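Local atomic coordinates of CopC (PDB entry 5ICU), a protein that binds copper(II) and probably serves as a periplasmic copper carrier in metal homeostasis, built on a cupredoxin-like beta-sandwich. Residues 73-78 against 91-96; 33-38 against 59-64. All blocks are in the same frame, centred on the assembly; numbering follows the deposited sequence.

Contact 1: residues 73-78 against 91-96; sequences YVVKFR and YEFTVD
Tyr91 lies beside Val75 in an antiparallel beta hairpin, strands 71-80 and 86-95, within the five-stranded sheet of the CopC beta-sandwich. At chi1 65° its CG is tucked over the backbone, flanked by N and C, and this brings the ring towards 73-78. Followed outwards from CB, the ring has its CD2 edge near CE1 of Phe77, at 4.4 Å. Further out, CE2 packs against Val75 CB and CG1, CE1 against CB and CG2, and Val75 CB stands over one face towards the rim, 3.7 Å from Tyr91 CZ, a CH-pi contact. The hydroxyl OH reaches Val75 CG2 and makes a weak hydrogen bond to Pro9 O. Replacing this tyrosine with an alanine is likely to leave Val75 without the ring against its CB and the edge of Phe77 without its neighbour. The two backbones are joined by reciprocal pairs: Val75 N to Tyr91 O and Tyr91 N to Val75 O, both 2.8 Å, with a second such pair between Tyr73 and Phe93. On the same face, Tyr73 CB sits over the Phe93 ring, and the two near-parallel rings are slid so far apart that they barely overlap. Val75 CG2 meets the edge of that phenyl ring, 3.6 Å from Phe93 CE1.

Contact 2: residues 33-38 against 59-64; sequences AYSSIS and RELTLD
Leu61, Leu63 and Ile37 interlock across the interior of the beta-sandwich, where strand 60-64, at the border of the three-stranded sheet, faces strand 36-40 of the five-stranded one. The two short strand segments run 8.0 Å apart at closest approach and their directions differ by 42°; the gap is bridged by side chains, with no strand-to-strand hydrogen bonding, as expected between the layers of a sandwich rather than between neighbours in one sheet.

The first residue of strand 60-64 to reach across is Leu61. Its CG lies anti to the carbonyl carbon (chi1 -67°), and the branch ends with methyl CD1 against Ser35, 3.7 Å from Ser35 CB. That serine turns its OG elsewhere, to Glu31 O and Leu80 N, and so offers the leucine mainly its methylene. Leu61 CB, nearer the backbone, takes the end of the isoleucine chain, with Ile37 CD1 at 3.9 Å; the two side chains meet at a slant. Pro32 and Phe26 also pack on Leu61.

At Thr62 the strand presents its backbone instead: the side chain starts away from 33-38, while Thr62 O lies 4.2 Å from Ile37 CD1. The ethyl arm of Ile37 therefore ends above the strand between the two leucines, its CD1 also 4.2 Å from Leu63 CB.

Leu63 again points inward, and it and Ile37 run alongside each other, pointing opposite ways. With CG anti to the backbone N (chi1 174°), its CD2 is carried to the base of the isoleucine; Val48 also packs on Leu63. At that base Leu63 CD2 touches Ile37 CG2 at 3.8 Å and the carbonyl oxygen Ile37 O at 3.6 Å.

Overall arrangement
Contact 1 pairs two strands within the five-stranded sheet, whereas contact 2 spans the gap from that sheet to the other layer. Their centres are 14 Å apart, and they join directly because strands 71-80 and 36-40 are neighbours: Lys76 O lies 2.8 Å from Ser38 N, and Arg78 N lies 2.8 Å from Ser36 O, both probable hydrogen bonds. Side chains carry the connection inward, with Val75 resting on Ile37 and Leu24 touching Tyr91, Phe77 and Ile37 alike. The copper(II) ion, bound by His1, Asp83 and His85, is about 13 Å from the side chains of both Phe77 and Ser35, so neither contact includes a copper ligand.

Contact 1: residues 73-78 against 91-96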
loop_
_atom_site.group_PDB
_atom_site.type_symbol
_atom_site.label_atom_id
_atom_site.label_comp_id
_atom_site.label_asym_id
_atom_site.label_seq_id
_atom_site.Cartn_x
_atom_site.Cartn_y
_atom_site.Cartn_z
ATOM N N TYR A 73 -0.301 -8.840 -6.817
ATOM C CA TYR A 73 -0.876 -7.498 -6.726
ATOM C C TYR A 73 0.196 -6.451 -6.824
ATOM O O TYR A 73 1.344 -6.693 -6.499
ATOM C CB TYR A 73 -1.643 -7.330 -5.391
ATOM C CG TYR A 73 -2.834 -8.245 -5.272
ATOM C CD1 TYR A 73 -2.678 -9.534 -4.776
ATOM C CD2 TYR A 73 -4.075 -7.864 -5.707
ATOM C CE1 TYR A 73 -3.740 -10.407 -4.732
ATOM C CE2 TYR A 73 -5.147 -8.738 -5.675
ATOM C CZ TYR A 73 -4.973 -10.003 -5.177
ATOM O OH TYR A 73 -6.063 -10.875 -5.151
ATOM N N VAL A 74 -0.208 -5.264 -7.242
ATOM C CA VAL A 74 0.647 -4.097 -7.177
ATOM C C VAL A 74 -0.004 -3.082 -6.291
ATOM O O VAL A 74 -1.186 -2.775 -6.427
ATOM C CB VAL A 74 0.950 -3.551 -8.595
ATOM C CG1 VAL A 74 1.475 -2.123 -8.560
ATOM C CG2 VAL A 74 1.971 -4.462 -9.273
ATOM N N VAL A 75 0.811 -2.549 -5.379
ATOM C CA VAL A 75 0.469 -1.402 -4.584
ATOM C C VAL A 75 1.065 -0.224 -5.288
ATOM O O VAL A 75 2.278 -0.208 -5.513
ATOM C CB VAL A 75 1.078 -1.517 -3.172
ATOM C CG1 VAL A 75 0.830 -0.216 -2.420
ATOM C CG2 VAL A 75 0.506 -2.718 -2.417
ATOM N N LYS A 76 0.240 0.776 -5.598
ATOM C CA LYS A 76 0.782 2.049 -6.078
ATOM C C LYS A 76 0.375 3.136 -5.133
ATOM O O LYS A 76 -0.622 3.025 -4.444
ATOM C CB LYS A 76 0.380 2.349 -7.516
ATOM C CG LYS A 76 -1.085 2.590 -7.784
ATOM C CD LYS A 76 -1.373 2.915 -9.252
ATOM C CE LYS A 76 -2.802 3.395 -9.487
ATOM N NZ LYS A 76 -3.076 3.688 -10.930
ATOM N N PHE A 77 1.150 4.200 -5.103
ATOM C CA PHE A 77 0.888 5.305 -4.176
ATOM C C PHE A 77 1.286 6.617 -4.793
ATOM O O PHE A 77 2.230 6.684 -5.543
ATOM C CB PHE A 77 1.511 5.085 -2.799
ATOM C CG PHE A 77 2.986 4.862 -2.832
ATOM C CD1 PHE A 77 3.485 3.567 -2.953
ATOM C CD2 PHE A 77 3.920 5.908 -2.760
ATOM C CE1 PHE A 77 4.833 3.315 -3.024
ATOM C CE2 PHE A 77 5.284 5.652 -2.813
ATOM C CZ PHE A 77 5.726 4.361 -2.978
ATOM N N ARG A 78 0.554 7.664 -4.406
ATOM C CA ARG A 78 0.853 8.991 -4.882
ATOM C C ARG A 78 0.524 9.925 -3.730
ATOM O O ARG A 78 -0.664 10.121 -3.404
ATOM C CB ARG A 78 0.008 9.257 -6.105
ATOM C CG ARG A 78 0.468 10.542 -6.907
ATOM C CD ARG A 78 -0.139 10.616 -8.301
ATOM N NE ARG A 78 0.275 11.839 -9.003
ATOM C CZ ARG A 78 -0.263 13.046 -8.843
ATOM N NH1 ARG A 78 -1.262 13.243 -8.017
ATOM N NH2 ARG A 78 0.222 14.089 -9.523
ATOM N N TYR A 91 4.929 -1.056 -6.032
ATOM C CA TYR A 91 5.640 -2.330 -5.873
ATOM C C TYR A 91 4.677 -3.491 -5.921
ATOM O O TYR A 91 3.488 -3.287 -5.776
ATOM C CB TYR A 91 6.445 -2.347 -4.566
ATOM C CG TYR A 91 5.581 -2.285 -3.297
ATOM C CD1 TYR A 91 5.066 -3.452 -2.714
ATOM C CD2 TYR A 91 5.280 -1.080 -2.654
ATOM C CE1 TYR A 91 4.260 -3.385 -1.574
ATOM C CE2 TYR A 91 4.504 -1.021 -1.532
ATOM C CZ TYR A 91 4.004 -2.180 -0.974
ATOM O OH TYR A 91 3.243 -2.134 0.172
ATOM N N GLU A 92 5.206 -4.690 -6.119
ATOM C CA GLU A 92 4.399 -5.888 -6.240
ATOM C C GLU A 92 4.508 -6.726 -4.978
ATOM O O GLU A 92 5.526 -6.701 -4.294
ATOM C CB GLU A 92 4.859 -6.683 -7.459
ATOM C CG GLU A 92 4.084 -7.949 -7.794
ATOM C CD GLU A 92 4.653 -9.246 -7.244
ATOM O OE1 GLU A 92 5.841 -9.328 -6.857
ATOM O OE2 GLU A 92 3.894 -10.224 -7.199
ATOM N N PHE A 93 3.449 -7.476 -4.679
ATOM C CA PHE A 93 3.528 -8.551 -3.662
ATOM C C PHE A 93 2.592 -9.656 -4.089
ATOM O O PHE A 93 1.749 -9.454 -4.925
ATOM C CB PHE A 93 3.239 -8.066 -2.247
ATOM C CG PHE A 93 1.801 -7.767 -1.983
ATOM C CD1 PHE A 93 1.270 -6.549 -2.282
ATOM C CD2 PHE A 93 0.958 -8.738 -1.419
ATOM C CE1 PHE A 93 -0.055 -6.269 -2.029
ATOM C CE2 PHE A 93 -0.358 -8.469 -1.171
ATOM C CZ PHE A 93 -0.891 -7.238 -1.470
ATOM N N THR A 94 2.783 -10.837 -3.497
ATOM C CA THR A 94 1.979 -12.011 -3.836
ATOM C C THR A 94 1.318 -12.590 -2.611
ATOM O O THR A 94 1.947 -12.706 -1.554
ATOM C CB THR A 94 2.857 -13.080 -4.501
ATOM O OG1 THR A 94 3.432 -12.559 -5.717
ATOM C CG2 THR A 94 1.999 -14.290 -4.863
ATOM N N VAL A 95 0.025 -12.889 -2.765
ATOM C CA VAL A 95 -0.746 -13.661 -1.766
ATOM C C VAL A 95 -0.650 -15.107 -2.188
ATOM O O VAL A 95 -1.154 -15.492 -3.226
ATOM C CB VAL A 95 -2.206 -13.196 -1.711
ATOM C CG1 VAL A 95 -2.998 -14.009 -0.705
ATOM C CG2 VAL A 95 -2.280 -11.705 -1.354
ATOM N N ASP A 96 0.055 -15.883 -1.379
ATOM C CA ASP A 96 0.142 -17.339 -1.574
ATOM C C ASP A 96 -1.077 -18.061 -0.987
ATOM O O ASP A 96 -1.690 -17.581 -0.062
ATOM C CB ASP A 96 1.366 -17.895 -0.831
ATOM C CG ASP A 96 2.704 -17.483 -1.380
ATOM O OD1 ASP A 96 2.773 -17.088 -2.543
ATOM O OD2 ASP A 96 3.687 -17.621 -0.606
#

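Contact 2: residues 33-38 against 59-64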
loop_
_atom_site.group_PDB
_atom_site.type_symbol
_atom_site.label_atom_id
_atom_site.label_comp_id
_atom_site.label_asym_id
_atom_site.label_seq_id
_atom_site.Cartn_x
_atom_site.Cartn_y
_atom_site.Cartn_z
ATOM N N ALA A 33 -5.060 13.331 3.746
ATOM C CA ALA A 33 -6.242 13.734 2.975
ATOM C C ALA A 33 -5.899 14.036 1.537
ATOM O O ALA A 33 -6.814 14.084 0.687
ATOM C CB ALA A 33 -6.879 14.941 3.612
ATOM N N TYR A 34 -4.617 14.215 1.226
ATOM C CA TYR A 34 -4.156 14.453 -0.152
ATOM C C TYR A 34 -3.173 13.380 -0.573
ATOM O O TYR A 34 -2.315 13.602 -1.415
ATOM C CB TYR A 34 -3.529 15.844 -0.276
ATOM C CG TYR A 34 -4.512 16.944 -0.115
ATOM C CD1 TYR A 34 -5.272 17.372 -1.213
ATOM C CD2 TYR A 34 -4.787 17.522 1.116
ATOM C CE1 TYR A 34 -6.188 18.380 -1.085
ATOM C CE2 TYR A 34 -5.746 18.502 1.252
ATOM C CZ TYR A 34 -6.434 18.953 0.138
ATOM O OH TYR A 34 -7.349 19.981 0.242
ATOM N N SER A 35 -3.363 12.166 -0.071
ATOM C CA SER A 35 -2.518 11.009 -0.462
ATOM C C SER A 35 -3.409 9.867 -0.913
ATOM O O SER A 35 -4.515 9.691 -0.413
ATOM C CB SER A 35 -1.621 10.617 0.707
ATOM O OG SER A 35 -0.692 11.663 0.965
ATOM N N SER A 36 -2.886 9.044 -1.803
ATOM C CA SER A 36 -3.638 7.966 -2.418
ATOM C C SER A 36 -2.779 6.699 -2.429
ATOM O O SER A 36 -1.591 6.752 -2.769
ATOM C CB SER A 36 -4.001 8.318 -3.840
ATOM O OG SER A 36 -4.700 7.273 -4.485
ATOM N N ILE A 37 -3.387 5.574 -2.043
ATOM C CA ILE A 37 -2.800 4.250 -2.177
ATOM C C ILE A 37 -3.852 3.441 -2.923
ATOM O O ILE A 37 -5.035 3.486 -2.577
ATOM C CB ILE A 37 -2.496 3.585 -0.815
ATOM C CG1 ILE A 37 -1.700 4.515 0.094
ATOM C CG2 ILE A 37 -1.760 2.274 -1.041
ATOM C CD1 ILE A 37 -1.592 4.051 1.525
ATOM N N SER A 38 -3.382 2.645 -3.872
ATOM C CA SER A 38 -4.259 1.759 -4.629
ATOM C C SER A 38 -3.676 0.361 -4.674
ATOM O O SER A 38 -2.470 0.184 -4.738
ATOM C CB SER A 38 -4.408 2.197 -6.086
ATOM O OG SER A 38 -4.948 3.501 -6.167
ATOM N N ARG A 59 4.438 10.367 9.258
ATOM C CA ARG A 59 5.188 9.689 8.206
ATOM C C ARG A 59 4.517 8.398 7.747
ATOM O O ARG A 59 5.079 7.702 6.905
ATOM C CB ARG A 59 6.612 9.379 8.658
ATOM C CG ARG A 59 7.357 10.598 9.095
ATOM C CD ARG A 59 8.833 10.322 9.270
ATOM N NE ARG A 59 9.526 11.536 9.593
ATOM C CZ ARG A 59 10.837 11.646 9.770
ATOM N NH1 ARG A 59 11.632 10.581 9.641
ATOM N NH2 ARG A 59 11.338 12.852 10.058
ATOM N N GLU A 60 3.352 8.040 8.282
ATOM C CA GLU A 60 2.734 6.740 7.980
ATOM C C GLU A 60 1.388 6.861 7.333
ATOM O O GLU A 60 0.651 7.772 7.633
ATOM C CB GLU A 60 2.642 5.887 9.254
ATOM C CG GLU A 60 4.028 5.604 9.790
ATOM C CD GLU A 60 4.084 4.766 11.038
ATOM O OE1 GLU A 60 3.085 4.114 11.404
ATOM O OE2 GLU A 60 5.171 4.746 11.660
ATOM N N LEU A 61 1.071 5.911 6.466
ATOM C CA LEU A 61 -0.272 5.792 5.905
ATOM C C LEU A 61 -0.669 4.359 5.951
ATOM O O LEU A 61 0.177 3.458 5.791
ATOM C CB LEU A 61 -0.342 6.256 4.453
ATOM C CG LEU A 61 -0.132 7.733 4.182
ATOM C CD1 LEU A 61 -0.074 7.919 2.702
ATOM C CD2 LEU A 61 -1.214 8.587 4.827
ATOM N N THR A 62 -1.976 4.120 6.052
ATOM C CA THR A 62 -2.504 2.752 5.892
ATOM C C THR A 62 -3.680 2.713 4.925
ATOM O O THR A 62 -4.346 3.747 4.671
ATOM C CB THR A 62 -2.931 2.125 7.229
ATOM O OG1 THR A 62 -4.016 2.860 7.774
ATOM C CG2 THR A 62 -1.798 2.037 8.231
ATOM N N LEU A 63 -3.898 1.527 4.335
ATOM C CA LEU A 63 -5.062 1.290 3.488
ATOM C C LEU A 63 -5.658 -0.053 3.928
ATOM O O LEU A 63 -4.959 -1.072 3.876
ATOM C CB LEU A 63 -4.638 1.231 2.026
ATOM C CG LEU A 63 -5.765 0.829 1.045
ATOM C CD1 LEU A 63 -6.900 1.822 1.090
ATOM C CD2 LEU A 63 -5.146 0.681 -0.319
ATOM N N ASP A 64 -6.946 -0.049 4.288
ATOM C CA ASP A 64 -7.640 -1.313 4.618
ATOM C C ASP A 64 -7.936 -2.062 3.337
ATOM O O ASP A 64 -8.505 -1.503 2.395
ATOM C CB ASP A 64 -8.908 -0.997 5.353
ATOM C CG ASP A 64 -8.655 -0.515 6.761
ATOM O OD1 ASP A 64 -7.525 -0.661 7.295
ATOM O OD2 ASP A 64 -9.611 0.012 7.354
#